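Side-chain contacts in C2 toxin component I (Clostridium botulinum, PDB 2J3X), which is the enzymatic component of the binary C2 toxin, an ADP-ribosyltransferase whose target in host cells is actin: residues N42-K47 against T51-F56; F80-I85 against F144-L149. The protein carries 2 engineered substitutions. All coordinates share one frame; numbering follows the deposited sequence.

Contact 1. Residues N42-K47 against T51-F56. With SO4 (sulfate ion), chain P.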
loop_
_atom_site.group_PDB
_atom_site.type_symbol
_atom_site.label_atom_id
_atom_site.label_comp_id
_atom_site.label_asym_id
_atom_site.label_seq_id
_atom_site.Cartn_x
_atom_site.Cartn_y
_atom_site.Cartn_z
ATOM N N ASN A 42 3.453 -6.772 -24.660
ATOM C CA ASN A 42 4.684 -6.593 -25.446
ATOM C C ASN A 42 5.374 -5.281 -25.183
ATOM O O ASN A 42 6.596 -5.195 -25.272
ATOM C CB ASN A 42 4.346 -6.578 -26.923
ATOM C CG ASN A 42 4.446 -7.929 -27.549
ATOM O OD1 ASN A 42 3.829 -8.171 -28.597
ATOM N ND2 ASN A 42 5.257 -8.799 -26.965
ATOM N N GLN A 43 4.592 -4.243 -24.914
ATOM C CA GLN A 43 5.164 -2.946 -24.662
ATOM C C GLN A 43 6.000 -2.965 -23.373
ATOM O O GLN A 43 6.874 -2.125 -23.211
ATOM C CB GLN A 43 4.083 -1.874 -24.630
ATOM C CG GLN A 43 3.491 -1.553 -26.016
ATOM C CD GLN A 43 2.514 -0.414 -25.952
ATOM O OE1 GLN A 43 2.899 0.757 -26.014
ATOM N NE2 GLN A 43 1.252 -0.735 -25.792
ATOM N N LEU A 44 5.739 -3.926 -22.476
ATOM C CA LEU A 44 6.498 -4.034 -21.236
ATOM C C LEU A 44 7.951 -4.408 -21.499
ATOM O O LEU A 44 8.753 -4.374 -20.570
ATOM C CB LEU A 44 5.880 -5.049 -20.251
ATOM C CG LEU A 44 4.463 -4.740 -19.736
ATOM C CD1 LEU A 44 3.917 -5.932 -18.900
ATOM C CD2 LEU A 44 4.457 -3.465 -18.860
ATOM N N LYS A 45 8.266 -4.702 -22.758
ATOM C CA LYS A 45 9.646 -4.965 -23.222
ATOM C C LYS A 45 10.523 -3.715 -23.093
ATOM O O LYS A 45 11.743 -3.806 -22.969
ATOM C CB LYS A 45 9.642 -5.458 -24.689
ATOM C CG LYS A 45 9.560 -7.021 -24.866
ATOM C CD LYS A 45 9.086 -7.475 -26.285
ATOM C CE LYS A 45 10.182 -7.328 -27.350
ATOM N NZ LYS A 45 10.203 -8.451 -28.383
ATOM N N ASN A 46 9.895 -2.553 -23.144
ATOM C CA ASN A 46 10.562 -1.259 -23.075
ATOM C C ASN A 46 10.560 -0.836 -21.600
ATOM O O ASN A 46 9.478 -0.616 -21.032
ATOM C CB ASN A 46 9.761 -0.286 -23.941
ATOM C CG ASN A 46 10.278 1.144 -23.897
ATOM O OD1 ASN A 46 10.198 1.832 -22.877
ATOM N ND2 ASN A 46 10.777 1.616 -25.040
ATOM N N LYS A 47 11.750 -0.763 -20.983
ATOM C CA LYS A 47 11.881 -0.433 -19.545
ATOM C C LYS A 47 11.216 0.886 -19.107
ATOM O O LYS A 47 10.583 0.954 -18.036
ATOM C CB LYS A 47 13.344 -0.447 -19.100
ATOM C CG LYS A 47 14.041 -1.774 -19.342
ATOM C CD LYS A 47 15.109 -2.064 -18.255
ATOM C CE LYS A 47 16.158 -3.091 -18.743
ATOM N NZ LYS A 47 15.575 -4.200 -19.607
ATOM N N THR A 51 8.117 1.070 -16.452
ATOM C CA THR A 51 8.143 1.980 -15.295
ATOM C C THR A 51 6.885 2.857 -15.292
ATOM O O THR A 51 6.214 3.033 -14.254
ATOM C CB THR A 51 9.439 2.829 -15.325
ATOM O OG1 THR A 51 10.541 1.948 -15.072
ATOM C CG2 THR A 51 9.405 3.945 -14.237
ATOM N N LYS A 52 6.562 3.377 -16.459
ATOM C CA LYS A 52 5.424 4.282 -16.613
ATOM C C LYS A 52 4.094 3.590 -16.248
ATOM O O LYS A 52 3.225 4.158 -15.522
ATOM C CB LYS A 52 5.397 4.822 -18.044
ATOM C CG LYS A 52 4.241 5.788 -18.335
ATOM C CD LYS A 52 3.191 5.208 -19.268
ATOM C CE LYS A 52 3.370 5.785 -20.656
ATOM N NZ LYS A 52 2.707 4.916 -21.670
ATOM N N ILE A 53 3.893 2.401 -16.822
ATOM C CA ILE A 53 2.669 1.640 -16.577
ATOM C C ILE A 53 2.584 1.166 -15.117
ATOM O O ILE A 53 1.488 1.195 -14.507
ATOM C CB ILE A 53 2.600 0.431 -17.574
ATOM C CG1 ILE A 53 2.117 0.924 -18.945
ATOM C CG2 ILE A 53 1.669 -0.677 -17.095
ATOM C CD1 ILE A 53 0.620 1.597 -18.944
ATOM N N ASP A 54 3.719 0.762 -14.532
ATOM C CA ASP A 54 3.708 0.358 -13.118
ATOM C C ASP A 54 3.294 1.535 -12.244
ATOM O O ASP A 54 2.476 1.388 -11.346
ATOM C CB ASP A 54 5.100 -0.179 -12.646
ATOM C CG ASP A 54 5.317 -1.680 -13.009
ATOM O OD1 ASP A 54 4.344 -2.405 -13.251
ATOM O OD2 ASP A 54 6.473 -2.150 -12.997
ATOM N N ASN A 55 3.880 2.702 -12.503
ATOM C CA ASN A 55 3.506 3.898 -11.723
ATOM C C ASN A 55 2.050 4.262 -11.928
ATOM O O ASN A 55 1.339 4.606 -10.987
ATOM C CB ASN A 55 4.396 5.057 -12.171
ATOM C CG ASN A 55 5.797 4.971 -11.608
ATOM O OD1 ASN A 55 6.076 4.240 -10.658
ATOM N ND2 ASN A 55 6.684 5.780 -12.163
ATOM N N PHE A 56 1.584 4.178 -13.165
ATOM C CA PHE A 56 0.185 4.457 -13.482
ATOM C C PHE A 56 -0.737 3.464 -12.734
ATOM O O PHE A 56 -1.801 3.840 -12.240
ATOM C CB PHE A 56 -0.030 4.420 -15.006
ATOM C CG PHE A 56 -1.389 4.928 -15.436
ATOM C CD1 PHE A 56 -1.643 6.294 -15.546
ATOM C CD2 PHE A 56 -2.432 4.032 -15.630
ATOM C CE1 PHE A 56 -2.923 6.767 -15.919
ATOM C CE2 PHE A 56 -3.706 4.495 -15.978
ATOM C CZ PHE A 56 -3.958 5.843 -16.138
HETATM S S SO4 P . 9.584 -0.738 -12.559
HETATM O O1 SO4 P . 9.735 -1.553 -13.771
HETATM O O2 SO4 P . 8.197 -0.285 -12.359
HETATM O O3 SO4 P . 9.973 -1.512 -11.375
HETATM O O4 SO4 P . 10.383 0.478 -12.752
#

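Contact 2. Residues F80-I85 against F144-L149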
loop_
_atom_site.group_PDB
_atom_site.type_symbol
_atom_site.label_atom_id
_atom_site.label_comp_id
_atom_site.label_asym_id
_atom_site.label_seq_id
_atom_site.Cartn_x
_atom_site.Cartn_y
_atom_site.Cartn_z
ATOM N N PHE A 80 -6.541 1.409 -20.083
ATOM C CA PHE A 80 -6.866 0.166 -20.831
ATOM C C PHE A 80 -5.694 -0.797 -20.854
ATOM O O PHE A 80 -5.900 -2.014 -20.770
ATOM C CB PHE A 80 -7.257 0.460 -22.272
ATOM C CG PHE A 80 -8.575 1.212 -22.409
ATOM C CD1 PHE A 80 -9.454 1.381 -21.345
ATOM C CD2 PHE A 80 -8.956 1.661 -23.670
ATOM C CE1 PHE A 80 -10.695 2.104 -21.524
ATOM C CE2 PHE A 80 -10.156 2.338 -23.858
ATOM C CZ PHE A 80 -11.015 2.553 -22.814
ATOM N N ASP A 81 -4.484 -0.270 -20.985
ATOM C CA ASP A 81 -3.291 -1.138 -20.993
ATOM C C ASP A 81 -3.119 -1.855 -19.645
ATOM O O ASP A 81 -2.872 -3.065 -19.608
ATOM C CB ASP A 81 -2.011 -0.350 -21.339
ATOM C CG ASP A 81 -1.876 -0.091 -22.835
ATOM O OD1 ASP A 81 -2.554 -0.793 -23.615
ATOM O OD2 ASP A 81 -1.084 0.805 -23.204
ATOM N N VAL A 82 -3.262 -1.133 -18.531
ATOM C CA VAL A 82 -3.265 -1.779 -17.186
ATOM C C VAL A 82 -4.352 -2.862 -17.121
ATOM O O VAL A 82 -4.092 -4.001 -16.645
ATOM C CB VAL A 82 -3.437 -0.754 -16.034
ATOM C CG1 VAL A 82 -3.795 -1.406 -14.658
ATOM C CG2 VAL A 82 -2.187 0.183 -15.934
ATOM N N GLU A 83 -5.569 -2.546 -17.563
ATOM C CA GLU A 83 -6.645 -3.549 -17.496
ATOM C C GLU A 83 -6.309 -4.777 -18.359
ATOM O O GLU A 83 -6.587 -5.922 -17.964
ATOM C CB GLU A 83 -7.938 -2.885 -17.938
ATOM C CG GLU A 83 -8.421 -1.812 -16.922
ATOM C CD GLU A 83 -9.590 -0.949 -17.423
ATOM O OE1 GLU A 83 -9.828 -0.939 -18.636
ATOM O OE2 GLU A 83 -10.264 -0.324 -16.552
ATOM N N ARG A 84 -5.725 -4.541 -19.532
ATOM C CA ARG A 84 -5.359 -5.648 -20.445
ATOM C C ARG A 84 -4.267 -6.553 -19.894
ATOM O O ARG A 84 -4.288 -7.768 -20.110
ATOM C CB ARG A 84 -4.976 -5.100 -21.820
ATOM C CG ARG A 84 -6.239 -4.639 -22.613
ATOM C CD ARG A 84 -5.889 -3.737 -23.787
ATOM N NE ARG A 84 -7.120 -3.134 -24.325
ATOM C CZ ARG A 84 -7.146 -2.019 -25.070
ATOM N NH1 ARG A 84 -6.003 -1.387 -25.423
ATOM N NH2 ARG A 84 -8.326 -1.538 -25.483
ATOM N N ILE A 85 -3.303 -5.948 -19.204
ATOM C CA ILE A 85 -2.223 -6.702 -18.537
ATOM C C ILE A 85 -2.861 -7.539 -17.422
ATOM O O ILE A 85 -2.558 -8.722 -17.255
ATOM C CB ILE A 85 -1.079 -5.771 -18.037
ATOM C CG1 ILE A 85 -0.321 -5.175 -19.223
ATOM C CG2 ILE A 85 -0.070 -6.570 -17.171
ATOM C CD1 ILE A 85 0.527 -3.918 -18.832
ATOM N N PHE A 144 2.175 -1.818 -4.756
ATOM C CA PHE A 144 0.907 -1.411 -5.363
ATOM C C PHE A 144 0.792 -1.761 -6.834
ATOM O O PHE A 144 -0.309 -2.113 -7.295
ATOM C CB PHE A 144 0.700 0.102 -5.148
ATOM C CG PHE A 144 0.737 0.494 -3.716
ATOM C CD1 PHE A 144 -0.260 0.066 -2.801
ATOM C CD2 PHE A 144 1.778 1.313 -3.254
ATOM C CE1 PHE A 144 -0.207 0.490 -1.432
ATOM C CE2 PHE A 144 1.844 1.727 -1.909
ATOM C CZ PHE A 144 0.861 1.301 -0.997
ATOM N N SER A 145 1.908 -1.743 -7.555
ATOM C CA SER A 145 1.913 -2.023 -8.988
ATOM C C SER A 145 2.024 -3.538 -9.156
ATOM O O SER A 145 2.030 -4.264 -8.173
ATOM C CB SER A 145 3.105 -1.359 -9.691
ATOM O OG SER A 145 4.340 -1.883 -9.154
ATOM N N PHE A 146 2.068 -3.987 -10.408
ATOM C CA PHE A 146 2.460 -5.374 -10.689
ATOM C C PHE A 146 3.820 -5.586 -10.040
ATOM O O PHE A 146 4.633 -4.638 -9.968
ATOM C CB PHE A 146 2.610 -5.548 -12.186
ATOM C CG PHE A 146 1.354 -5.217 -12.921
ATOM C CD1 PHE A 146 0.228 -6.072 -12.835
ATOM C CD2 PHE A 146 1.271 -4.016 -13.628
ATOM C CE1 PHE A 146 -0.981 -5.763 -13.528
ATOM C CE2 PHE A 146 0.077 -3.691 -14.328
ATOM C CZ PHE A 146 -1.032 -4.552 -14.286
ATOM N N ILE A 147 4.073 -6.810 -9.612
ATOM C CA ILE A 147 5.338 -7.164 -8.988
ATOM C C ILE A 147 6.102 -8.064 -9.963
ATOM O O ILE A 147 5.484 -8.837 -10.732
ATOM C CB ILE A 147 5.069 -7.786 -7.588
ATOM C CG1 ILE A 147 6.320 -7.871 -6.728
ATOM C CG2 ILE A 147 4.359 -9.136 -7.720
ATOM C CD1 ILE A 147 6.029 -8.430 -5.306
ATOM N N SER A 148 7.424 -7.889 -10.030
ATOM C CA SER A 148 8.254 -8.672 -10.955
ATOM C C SER A 148 9.077 -9.631 -10.127
ATOM O O SER A 148 9.535 -9.261 -9.053
ATOM C CB SER A 148 9.192 -7.759 -11.717
ATOM O OG SER A 148 8.468 -6.874 -12.582
ATOM N N LEU A 149 9.254 -10.863 -10.594
ATOM C CA LEU A 149 10.086 -11.833 -9.878
ATOM C C LEU A 149 11.257 -12.200 -10.786
ATOM O O LEU A 149 11.046 -12.949 -11.770
ATOM C CB LEU A 149 9.281 -13.084 -9.553
ATOM C CG LEU A 149 10.065 -14.102 -8.706
ATOM C CD1 LEU A 149 10.044 -13.853 -7.167
ATOM C CD2 LEU A 149 9.537 -15.554 -8.975
#

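Contact 1. Residues N42-K47 against T51-F56
The backbone joins where Thr51 N donates to Lys47 O over 2.9 Å, with an N-H...O angle of 161°, the i to i+4 bond of the first turn of helix 47-59. Upstream, the 42-47 loop bends back beside that helix, and the CA atoms of Leu44 and Ile53 lie 8.3 Å apart. The contact sits at the junction of helices 35-42 and 47-59, in the N-terminal ADP-ribosyltransferase-like half of the chain. The two side chains meet methyl to methyl. Leu44 CD2 reaches Ile53 CG2 at 4.3 Å, a loose apolar touch. Both residues are buried, and both also rest on Ile85 of helix 77-90.

Asn46 is the N-cap of helix 47-59, and its OD1 accepts from Tyr49 N. Lys47 CB points away from 51-56, and its NZ forms a salt bridge with Asp179.

A sulfate ion, probably from the crystallisation liquor, sits beside the helix. The Thr51 hydroxyl stands beside its own backbone N, anti to the carbonyl carbon (chi1 -68°). This places OG1 2.8 Å from sulfate O4. Lys47 O lies 3.1 Å from Thr51 OG1 and could take the proton instead. Asp54, one turn on, brings OD2 to 2.6 Å from sulfate O2. Lys50 NZ also bonds the ion.

So short a gap is consistent with a shared proton, probably on the Asp54 carboxyl at pH 3.0. The chemistry is thus divided. Backbone and cap bonds begin the helix, one loose methyl contact lies between loop and helix, and the anion site mixes a lysine, a hydroxyl and an acid that is probably protonated.

Contact 2. Residues F80-I85 against F144-L149
Segment 144-149 meets Val82 and Ile85 of helix 77-90 through one ring, that of Phe146. Phe144 comes first and faces elsewhere, its ring edge-to-face with Phe62. Its carbonyl O accepts from Gln189 NE2. Ser145 follows, and its OG donates to Phe146 O over 2.9 Å. This bond is local, between neighbouring residues, and the same OG also bonds a glycerol.

Phe146 then carries the contact. Its CG lies beside the backbone N (chi1 -58°), which sends the ring out to the helix. Ile85 CG2 covers one face, 4.0 Å from the ring centroid and 23° off the normal, a CH-pi contact. The methyl is offset toward the rim and comes nearest to Phe146 CZ, at 3.6 Å. Val82 meets the same corner differently. Its carbonyl O lies in the ring plane, at the edge, 3.9 Å from Phe146 CZ. Its side chain adds a looser touch, with Val82 CG1 4.2 Å from Phe146 CZ. Leu186, Leu89 and Arg86 also pack on the ring.

Ile147 and Leu149 continue in the sheet, where their backbones bond to Leu187 and Leu185. Between them, Ser148 OG is bonded to Lys50 NZ.

Helix 77-90 and the approach to strand 147-150 are joined mainly by dispersion. The ring edge near the carbonyl oxygen is at most a weak electrostatic match. One CH-pi contact thus packs the helix against the sheet region of the N-terminal ADP-ribosyltransferase-like domain.

Contact 1 is local and partly buried, closing the turn between helices 35-42 and 47-59. Contact 2 is fully buried and joins residues far apart in sequence, setting helix 77-90 against the sheet. Both lie in the N-terminal ADP-ribosyltransferase-like half of the chain. Their centres are about 9 Å apart and they touch. Ile53 CG2 packs on Ile85 CD1 at 3.9 Å, continuing the apolar inner side of contact 1 into contact 2. Asp54 OD1 lies 3.5 Å from Phe146 CD2, beside the ring. Polar bonds and an anion mark the outer contact, whereas aromatic and aliphatic packing marks the inner one.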